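Local coordinates for oxidoreductase, NAD-binding/iron-sulfur cluster-binding protein (Nitratireductor pacificus pht-3B, PDB 6ZXU), which is a catabolic reductive dehalogenase that carries cobalamin and two [4Fe-4S] clusters and probably removes halogen from its substrates reductively, at residues 463-477 and 515-527. Residues are numbered along the deposited sequence; the frame is centred on the assembly and turned at random.
Sequences MAAHCRRMGYSARSH and KSIVFTTDLPMSV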
ATOM      1  N   MET A 463     -12.177   1.974  -9.785  1.00 20.06           N
ATOM      2  CA  MET A 463     -12.222   3.299 -10.384  1.00 17.76           C
ATOM      3  C   MET A 463     -12.238   3.235 -11.901  1.00 17.98           C
ATOM      4  O   MET A 463     -13.007   3.947 -12.542  1.00 15.67           O
ATOM      5  CB  MET A 463     -11.074   4.157  -9.883  1.00 17.96           C
ATOM      6  CG  MET A 463     -11.290   4.579  -8.415  1.00 19.88           C
ATOM      7  SD  MET A 463      -9.857   5.432  -7.751  1.00 21.87           S
ATOM      8  CE  MET A 463     -10.060   7.059  -8.473  1.00 18.91           C
ATOM      9  N   ALA A 464     -11.379   2.444 -12.481  1.00 17.79           N
ATOM     10  CA  ALA A 464     -11.357   2.241 -13.907  1.00 17.58           C
ATOM     11  C   ALA A 464     -12.678   1.648 -14.403  1.00 19.14           C
ATOM     12  O   ALA A 464     -13.183   2.052 -15.456  1.00 18.96           O
ATOM     13  CB  ALA A 464     -10.201   1.374 -14.299  1.00 14.60           C
ATOM     14  N   ALA A 465     -13.275   0.737 -13.643  1.00 18.00           N
ATOM     15  CA  ALA A 465     -14.607   0.162 -14.017  1.00 19.30           C
ATOM     16  C   ALA A 465     -15.666   1.206 -14.027  1.00 22.41           C
ATOM     17  O   ALA A 465     -16.523   1.230 -14.934  1.00 22.98           O
ATOM     18  CB  ALA A 465     -15.010  -0.952 -13.088  1.00 22.80           C
ATOM     19  N   HIS A 466     -15.583   2.195 -13.137  1.00 19.86           N
ATOM     20  CA  HIS A 466     -16.527   3.273 -13.140  1.00 20.59           C
ATOM     21  C   HIS A 466     -16.372   4.189 -14.307  1.00 22.64           C
ATOM     22  O   HIS A 466     -17.338   4.623 -14.929  1.00 23.60           O
ATOM     23  CB  HIS A 466     -16.505   4.078 -11.809  1.00 22.00           C
ATOM     24  CG  HIS A 466     -17.650   5.033 -11.673  1.00 24.41           C
ATOM     25  ND1 HIS A 466     -18.973   4.625 -11.669  1.00 24.87           N
ATOM     26  CD2 HIS A 466     -17.667   6.366 -11.516  1.00 25.41           C
ATOM     27  CE1 HIS A 466     -19.750   5.677 -11.555  1.00 28.66           C
ATOM     28  NE2 HIS A 466     -18.984   6.752 -11.465  1.00 28.98           N
ATOM     29  N   CYS A 467     -15.142   4.475 -14.663  1.00 21.84           N
ATOM     30  CA  CYS A 467     -14.891   5.230 -15.894  1.00 24.72           C
ATOM     31  C   CYS A 467     -15.528   4.529 -17.122  1.00 20.37           C
ATOM     32  O   CYS A 467     -16.078   5.198 -17.948  1.00 21.01           O
ATOM     33  CB  CYS A 467     -13.361   5.419 -16.142  1.00 22.03           C
ATOM     34  SG  CYS A 467     -12.627   6.619 -15.012  1.00 27.72           S
ATOM     35  N   ARG A 468     -15.368   3.223 -17.209  1.00 19.52           N
ATOM     36  CA  ARG A 468     -15.899   2.437 -18.348  1.00 20.49           C
ATOM     37  C   ARG A 468     -17.445   2.486 -18.330  1.00 23.47           C
ATOM     38  O   ARG A 468     -18.059   2.652 -19.356  1.00 22.69           O
ATOM     39  CB  ARG A 468     -15.373   1.082 -18.375  1.00 17.27           C
ATOM     40  CG  ARG A 468     -13.894   0.964 -18.604  1.00 18.32           C
ATOM     41  CD  ARG A 468     -13.381  -0.420 -18.895  1.00 18.45           C
ATOM     42  NE  ARG A 468     -13.727  -1.352 -17.854  1.00 21.60           N
ATOM     43  CZ  ARG A 468     -13.029  -1.609 -16.763  1.00 23.12           C
ATOM     44  NH1 ARG A 468     -11.894  -0.986 -16.524  1.00 21.97           N
ATOM     45  NH2 ARG A 468     -13.458  -2.514 -15.899  1.00 24.25           N
ATOM     46  N   ARG A 469     -18.057   2.455 -17.158  1.00 22.86           N
ATOM     47  CA  ARG A 469     -19.469   2.627 -17.003  1.00 24.99           C
ATOM     48  C   ARG A 469     -19.944   3.916 -17.598  1.00 25.62           C
ATOM     49  O   ARG A 469     -21.015   3.999 -18.194  1.00 29.01           O
ATOM     50  CB  ARG A 469     -19.858   2.527 -15.533  1.00 28.83           C
ATOM     51  CG  ARG A 469     -21.317   2.725 -15.243  1.00 32.69           C
ATOM     52  CD  ARG A 469     -21.665   2.632 -13.760  1.00 36.55           C
ATOM     53  NE  ARG A 469     -21.181   1.393 -13.101  1.00 43.50           N
ATOM     54  CZ  ARG A 469     -21.742   0.173 -13.213  1.00 54.40           C
ATOM     55  NH1 ARG A 469     -22.836  -0.086 -13.990  1.00 60.58           N
ATOM     56  NH2 ARG A 469     -21.185  -0.838 -12.548  1.00 49.86           N
ATOM     57  N   MET A 470     -19.145   4.948 -17.480  1.00 27.94           N
ATOM     58  CA  MET A 470     -19.508   6.248 -18.064  1.00 27.81           C
ATOM     59  C   MET A 470     -19.143   6.397 -19.549  1.00 24.79           C
ATOM     60  O   MET A 470     -19.277   7.479 -20.108  1.00 26.47           O
ATOM     61  CB  MET A 470     -18.821   7.351 -17.232  1.00 27.75           C
ATOM     62  CG  MET A 470     -19.194   7.343 -15.753  1.00 28.12           C
ATOM     63  SD  MET A 470     -18.560   8.739 -14.808  1.00 29.29           S
ATOM     64  CE  MET A 470     -16.795   8.391 -14.828  1.00 29.37           C
ATOM     65  N   GLY A 471     -18.568   5.357 -20.126  1.00 26.54           N
ATOM     66  CA  GLY A 471     -18.174   5.341 -21.519  1.00 25.74           C
ATOM     67  C   GLY A 471     -16.842   5.988 -21.818  1.00 28.67           C
ATOM     68  O   GLY A 471     -16.637   6.536 -22.920  1.00 22.62           O
ATOM     69  N   TYR A 472     -15.890   5.860 -20.872  1.00 25.82           N
ATOM     70  CA  TYR A 472     -14.512   6.311 -21.105  1.00 21.11           C
ATOM     71  C   TYR A 472     -13.581   5.179 -20.862  1.00 22.10           C
ATOM     72  O   TYR A 472     -13.614   4.562 -19.782  1.00 23.14           O
ATOM     73  CB  TYR A 472     -14.206   7.508 -20.196  1.00 22.49           C
ATOM     74  CG  TYR A 472     -14.981   8.709 -20.562  1.00 23.52           C
ATOM     75  CD1 TYR A 472     -14.521   9.582 -21.551  1.00 26.28           C
ATOM     76  CD2 TYR A 472     -16.189   8.995 -19.957  1.00 25.38           C
ATOM     77  CE1 TYR A 472     -15.254  10.692 -21.939  1.00 25.26           C
ATOM     78  CE2 TYR A 472     -16.932  10.086 -20.337  1.00 27.94           C
ATOM     79  CZ  TYR A 472     -16.437  10.958 -21.301  1.00 27.89           C
ATOM     80  OH  TYR A 472     -17.172  12.061 -21.627  1.00 32.89           O
ATOM     81  N   SER A 473     -12.802   4.805 -21.851  1.00 18.38           N
ATOM     82  CA  SER A 473     -11.955   3.644 -21.759  1.00 18.52           C
ATOM     83  C   SER A 473     -10.960   3.865 -20.539  1.00 18.49           C
ATOM     84  O   SER A 473     -10.539   4.966 -20.284  1.00 18.98           O
ATOM     85  CB  SER A 473     -11.147   3.467 -23.022  1.00 16.97           C
ATOM     86  OG  SER A 473     -10.473   2.256 -23.068  1.00 17.31           O
ATOM     87  N   ALA A 474     -10.672   2.801 -19.833  1.00 17.48           N
ATOM     88  CA  ALA A 474      -9.811   2.885 -18.636  1.00 18.31           C
ATOM     89  C   ALA A 474      -9.283   1.509 -18.340  1.00 18.71           C
ATOM     90  O   ALA A 474      -9.999   0.508 -18.475  1.00 19.10           O
ATOM     91  CB  ALA A 474     -10.577   3.440 -17.480  1.00 17.54           C
ATOM     92  N   ARG A 475      -8.000   1.447 -17.993  1.00 18.64           N
ATOM     93  CA  ARG A 475      -7.329   0.217 -17.643  1.00 17.05           C
ATOM     94  C   ARG A 475      -6.424   0.457 -16.448  1.00 15.90           C
ATOM     95  O   ARG A 475      -5.681   1.449 -16.421  1.00 12.35           O
ATOM     96  CB  ARG A 475      -6.511  -0.264 -18.809  1.00 17.10           C
ATOM     97  CG  ARG A 475      -5.854  -1.563 -18.493  1.00 17.27           C
ATOM     98  CD  ARG A 475      -5.348  -2.305 -19.647  1.00 18.68           C
ATOM     99  NE  ARG A 475      -4.601  -3.484 -19.188  1.00 20.33           N
ATOM    100  CZ  ARG A 475      -5.064  -4.737 -19.046  1.00 20.51           C
ATOM    101  NH1 ARG A 475      -6.331  -5.044 -19.318  1.00 20.18           N
ATOM    102  NH2 ARG A 475      -4.256  -5.688 -18.662  1.00 19.45           N
ATOM    103  N   SER A 476      -6.480  -0.415 -15.432  1.00 15.51           N
ATOM    104  CA  SER A 476      -5.521  -0.275 -14.306  1.00 15.58           C
ATOM    105  C   SER A 476      -4.222  -1.018 -14.613  1.00 14.08           C
ATOM    106  O   SER A 476      -4.141  -1.867 -15.479  1.00 15.42           O
ATOM    107  CB  SER A 476      -6.131  -0.762 -12.986  1.00 15.63           C
ATOM    108  OG  SER A 476      -6.280  -2.118 -12.994  1.00 17.30           O
ATOM    109  N   HIS A 477      -3.181  -0.604 -13.919  1.00 15.32           N
ATOM    110  CA  HIS A 477      -1.834  -1.075 -14.115  1.00 14.33           C
ATOM    111  C   HIS A 477      -1.216  -1.465 -12.785  1.00 16.11           C
ATOM    112  O   HIS A 477      -0.786  -0.618 -12.008  1.00 16.97           O
ATOM    113  CB  HIS A 477      -1.058   0.063 -14.790  1.00 14.42           C
ATOM    114  CG  HIS A 477      -1.641   0.483 -16.100  1.00 13.82           C
ATOM    115  ND1 HIS A 477      -1.391  -0.150 -17.280  1.00 15.00           N
ATOM    116  CD2 HIS A 477      -2.449   1.512 -16.396  1.00 12.70           C
ATOM    117  CE1 HIS A 477      -2.011   0.475 -18.254  1.00 12.76           C
ATOM    118  NE2 HIS A 477      -2.645   1.490 -17.742  1.00 14.34           N
ATOM    119  N   LYS A 515       3.486   2.373  -2.166  1.00 19.78           N
ATOM    120  CA  LYS A 515       3.379   1.724  -3.424  1.00 19.38           C
ATOM    121  C   LYS A 515       2.367   2.546  -4.205  1.00 15.49           C
ATOM    122  O   LYS A 515       1.457   3.091  -3.655  1.00 17.38           O
ATOM    123  CB  LYS A 515       2.966   0.223  -3.398  1.00 22.44           C
ATOM    124  CG  LYS A 515       3.975  -0.755  -2.786  1.00 23.95           C
ATOM    125  CD  LYS A 515       5.214  -0.920  -3.679  1.00 21.22           C
ATOM    126  CE  LYS A 515       5.956  -2.118  -3.300  1.00 22.25           C
ATOM    127  NZ  LYS A 515       7.034  -2.400  -4.301  1.00 23.61           N
ATOM    128  N   SER A 516       2.636   2.690  -5.496  1.00 16.43           N
ATOM    129  CA  SER A 516       1.739   3.382  -6.383  1.00 15.83           C
ATOM    130  C   SER A 516       0.917   2.329  -7.107  1.00 13.90           C
ATOM    131  O   SER A 516       1.325   1.212  -7.322  1.00 12.65           O
ATOM    132  CB  SER A 516       2.504   4.225  -7.403  1.00 14.72           C
ATOM    133  OG  SER A 516       3.404   3.417  -8.119  1.00 12.62           O
ATOM    134  N   ILE A 517      -0.269   2.758  -7.499  1.00 16.57           N
ATOM    135  CA  ILE A 517      -1.071   2.116  -8.540  1.00 15.80           C
ATOM    136  C   ILE A 517      -1.431   3.232  -9.531  1.00 15.68           C
ATOM    137  O   ILE A 517      -1.626   4.386  -9.161  1.00 14.58           O
ATOM    138  CB  ILE A 517      -2.316   1.432  -7.900  1.00 17.39           C
ATOM    139  CG1 ILE A 517      -3.135   0.610  -8.904  1.00 18.47           C
ATOM    140  CG2 ILE A 517      -3.228   2.465  -7.233  1.00 16.59           C
ATOM    141  CD1 ILE A 517      -2.547  -0.651  -9.326  1.00 19.09           C
ATOM    142  N   VAL A 518      -1.485   2.880 -10.783  1.00 14.26           N
ATOM    143  CA  VAL A 518      -1.882   3.762 -11.872  1.00 14.26           C
ATOM    144  C   VAL A 518      -3.033   3.133 -12.641  1.00 13.75           C
ATOM    145  O   VAL A 518      -3.079   1.927 -12.852  1.00 14.30           O
ATOM    146  CB  VAL A 518      -0.728   4.036 -12.840  1.00 13.29           C
ATOM    147  CG1 VAL A 518      -1.174   4.944 -13.941  1.00 13.17           C
ATOM    148  CG2 VAL A 518       0.438   4.645 -12.145  1.00 13.41           C
ATOM    149  N   PHE A 519      -4.067   3.930 -12.941  1.00 14.42           N
ATOM    150  CA  PHE A 519      -4.943   3.556 -14.028  1.00 14.72           C
ATOM    151  C   PHE A 519      -4.979   4.654 -15.034  1.00 14.34           C
ATOM    152  O   PHE A 519      -4.993   5.829 -14.683  1.00 13.79           O
ATOM    153  CB  PHE A 519      -6.372   3.123 -13.634  1.00 16.40           C
ATOM    154  CG  PHE A 519      -7.260   4.215 -13.228  1.00 15.33           C
ATOM    155  CD1 PHE A 519      -7.355   4.589 -11.876  1.00 17.39           C
ATOM    156  CD2 PHE A 519      -8.138   4.791 -14.147  1.00 14.87           C
ATOM    157  CE1 PHE A 519      -8.221   5.578 -11.481  1.00 18.87           C
ATOM    158  CE2 PHE A 519      -8.992   5.811 -13.740  1.00 16.24           C
ATOM    159  CZ  PHE A 519      -9.024   6.201 -12.426  1.00 18.96           C
ATOM    160  N   THR A 520      -4.935   4.239 -16.297  1.00 13.90           N
ATOM    161  CA  THR A 520      -5.035   5.183 -17.412  1.00 15.26           C
ATOM    162  C   THR A 520      -6.485   5.286 -17.866  1.00 17.32           C
ATOM    163  O   THR A 520      -7.260   4.352 -17.688  1.00 15.70           O
ATOM    164  CB  THR A 520      -4.116   4.795 -18.538  1.00 13.18           C
ATOM    165  OG1 THR A 520      -4.329   3.436 -18.930  1.00 15.57           O
ATOM    166  CG2 THR A 520      -2.626   4.957 -18.065  1.00 17.20           C
ATOM    167  N   THR A 521      -6.831   6.422 -18.437  1.00 17.64           N
ATOM    168  CA  THR A 521      -8.171   6.667 -18.890  1.00 18.94           C
ATOM    169  C   THR A 521      -8.221   7.753 -19.939  1.00 20.10           C
ATOM    170  O   THR A 521      -7.344   8.578 -20.038  1.00 19.72           O
ATOM    171  CB  THR A 521      -9.100   6.996 -17.706  1.00 19.41           C
ATOM    172  OG1 THR A 521     -10.480   7.072 -18.124  1.00 19.53           O
ATOM    173  CG2 THR A 521      -8.720   8.234 -16.939  1.00 18.44           C
ATOM    174  N   ASP A 522      -9.379   7.813 -20.639  1.00 23.66           N
ATOM    175  CA  ASP A 522      -9.734   8.955 -21.509  1.00 21.60           C
ATOM    176  C   ASP A 522     -10.653   9.982 -20.877  1.00 22.12           C
ATOM    177  O   ASP A 522     -10.889  11.037 -21.477  1.00 22.64           O
ATOM    178  CB  ASP A 522     -10.353   8.435 -22.838  1.00 21.30           C
ATOM    179  CG  ASP A 522      -9.340   7.726 -23.702  1.00 26.29           C
ATOM    180  OD1 ASP A 522      -8.095   8.122 -23.684  1.00 23.11           O
ATOM    181  OD2 ASP A 522      -9.793   6.740 -24.366  1.00 25.16           O
ATOM    182  N   LEU A 523     -11.133   9.767 -19.647  1.00 19.42           N
ATOM    183  CA  LEU A 523     -11.935  10.785 -18.994  1.00 18.72           C
ATOM    184  C   LEU A 523     -11.227  12.099 -18.895  1.00 20.25           C
ATOM    185  O   LEU A 523     -10.148  12.186 -18.342  1.00 21.29           O
ATOM    186  CB  LEU A 523     -12.331  10.340 -17.610  1.00 21.03           C
ATOM    187  CG  LEU A 523     -13.179  11.289 -16.825  1.00 24.06           C
ATOM    188  CD1 LEU A 523     -14.585  11.312 -17.423  1.00 29.06           C
ATOM    189  CD2 LEU A 523     -13.232  10.898 -15.349  1.00 28.34           C
ATOM    190  N   PRO A 524     -11.790  13.177 -19.456  1.00 24.79           N
ATOM    191  CA  PRO A 524     -11.099  14.496 -19.389  1.00 25.06           C
ATOM    192  C   PRO A 524     -11.011  15.062 -17.991  1.00 23.56           C
ATOM    193  O   PRO A 524     -12.044  15.199 -17.328  1.00 22.70           O
ATOM    194  CB  PRO A 524     -11.964  15.432 -20.315  1.00 24.79           C
ATOM    195  CG  PRO A 524     -12.638  14.467 -21.217  1.00 24.19           C
ATOM    196  CD  PRO A 524     -12.921  13.209 -20.400  1.00 25.19           C
ATOM    197  N   MET A 525      -9.769  15.372 -17.568  1.00 23.84           N
ATOM    198  CA  MET A 525      -9.510  15.843 -16.211  1.00 23.91           C
ATOM    199  C   MET A 525      -8.454  16.912 -16.253  1.00 21.07           C
ATOM    200  O   MET A 525      -7.525  16.747 -17.037  1.00 22.76           O
ATOM    201  CB  MET A 525      -9.009  14.675 -15.346  1.00 21.00           C
ATOM    202  CG  MET A 525      -9.979  13.558 -15.159  1.00 22.38           C
ATOM    203  SD  MET A 525      -9.340  12.055 -14.360  1.00 24.09           S
ATOM    204  CE  MET A 525      -8.170  11.513 -15.595  1.00 19.95           C
ATOM    205  N   SER A 526      -8.561  17.910 -15.402  1.00 18.89           N
ATOM    206  CA  SER A 526      -7.443  18.811 -15.165  1.00 21.73           C
ATOM    207  C   SER A 526      -6.259  18.067 -14.489  1.00 20.97           C
ATOM    208  O   SER A 526      -6.463  17.204 -13.624  1.00 25.35           O
ATOM    209  CB  SER A 526      -7.835  19.959 -14.282  1.00 23.26           C
ATOM    210  OG  SER A 526      -8.931  20.610 -14.860  1.00 28.64           O
ATOM    211  N   VAL A 527      -5.050  18.362 -14.932  1.00 19.42           N
ATOM    212  CA  VAL A 527      -3.853  17.665 -14.468  1.00 18.90           C
ATOM    213  C   VAL A 527      -3.226  18.442 -13.361  1.00 18.64           C
ATOM    214  O   VAL A 527      -3.478  19.649 -13.202  1.00 20.33           O
ATOM    215  CB  VAL A 527      -2.820  17.365 -15.620  1.00 18.55           C
ATOM    216  CG1 VAL A 527      -3.459  16.545 -16.673  1.00 18.88           C
ATOM    217  CG2 VAL A 527      -2.246  18.599 -16.157  1.00 22.72           C
TER
HETATM  218  O   HOH W   1     -12.584   6.111 -24.444  1.00 22.53           O
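Ile-517 meets His-477 where strand 515-521 starts to pair antiparallel with strand 474-477, outermost of a four-stranded antiparallel sheet that continues through strands 422-429 and 394-399; its CD1 lies 3.2 Å from His-477 O. Just before it, Lys-515 and Ser-516 of the same strand bind cobalamin, so the pairing continues a strand that comes from the cofactor pocket. Val-518 O then accepts from His-477 N at 2.7 Å. Phe-519 turns to the helix side of the sheet. With chi1 at 74°, its CG stands between backbone N and carbonyl carbon, and its flat ring suits the place beneath helix 463-469: the backbone of Ala-464 covers one face, which a small residue permits, while Met-463 CB packs 3.6 Å from Phe-519 CE1. The sulfurs of Met-463 and Cys-467 approach this ring obliquely, as Met-aromatic and Cys sulfur-aromatic contacts. Thr-520 faces the other side, where its OG1, a hydroxyl able to donate or accept, suits an imidazole nitrogen: it lies 2.8 Å from His-477 NE2 in a nearly straight hydrogen bond (170°) and also bonds His-420; its backbone forms both hydrogen bonds with Arg-475. Thr-521 OG1, anti to its own backbone N (chi1 -172°), gives a 3.0 Å bond to Ser-473 O and accepts from Leu-523 N, an ST turn where the chain leaves the strand. Asp-522 N also donates to Ser-473 O, and Asp-522 OD2 shares a water with Ser-473 N and pairs with Lys-363. Leu-523 reaches over a face of the Tyr-472 ring, its CD1 4.0 Å from the centroid in a CH-pi contact; Pro-524 CD packs obliquely against Tyr-472 CE1. The sheet thus joins its helix through apolar and sulfur-aromatic packing, whereas hydrogen bonds hold Thr-520 OG1, His-477 NE2, Thr-521 OG1 and Ser-473 O, the last gripped twice.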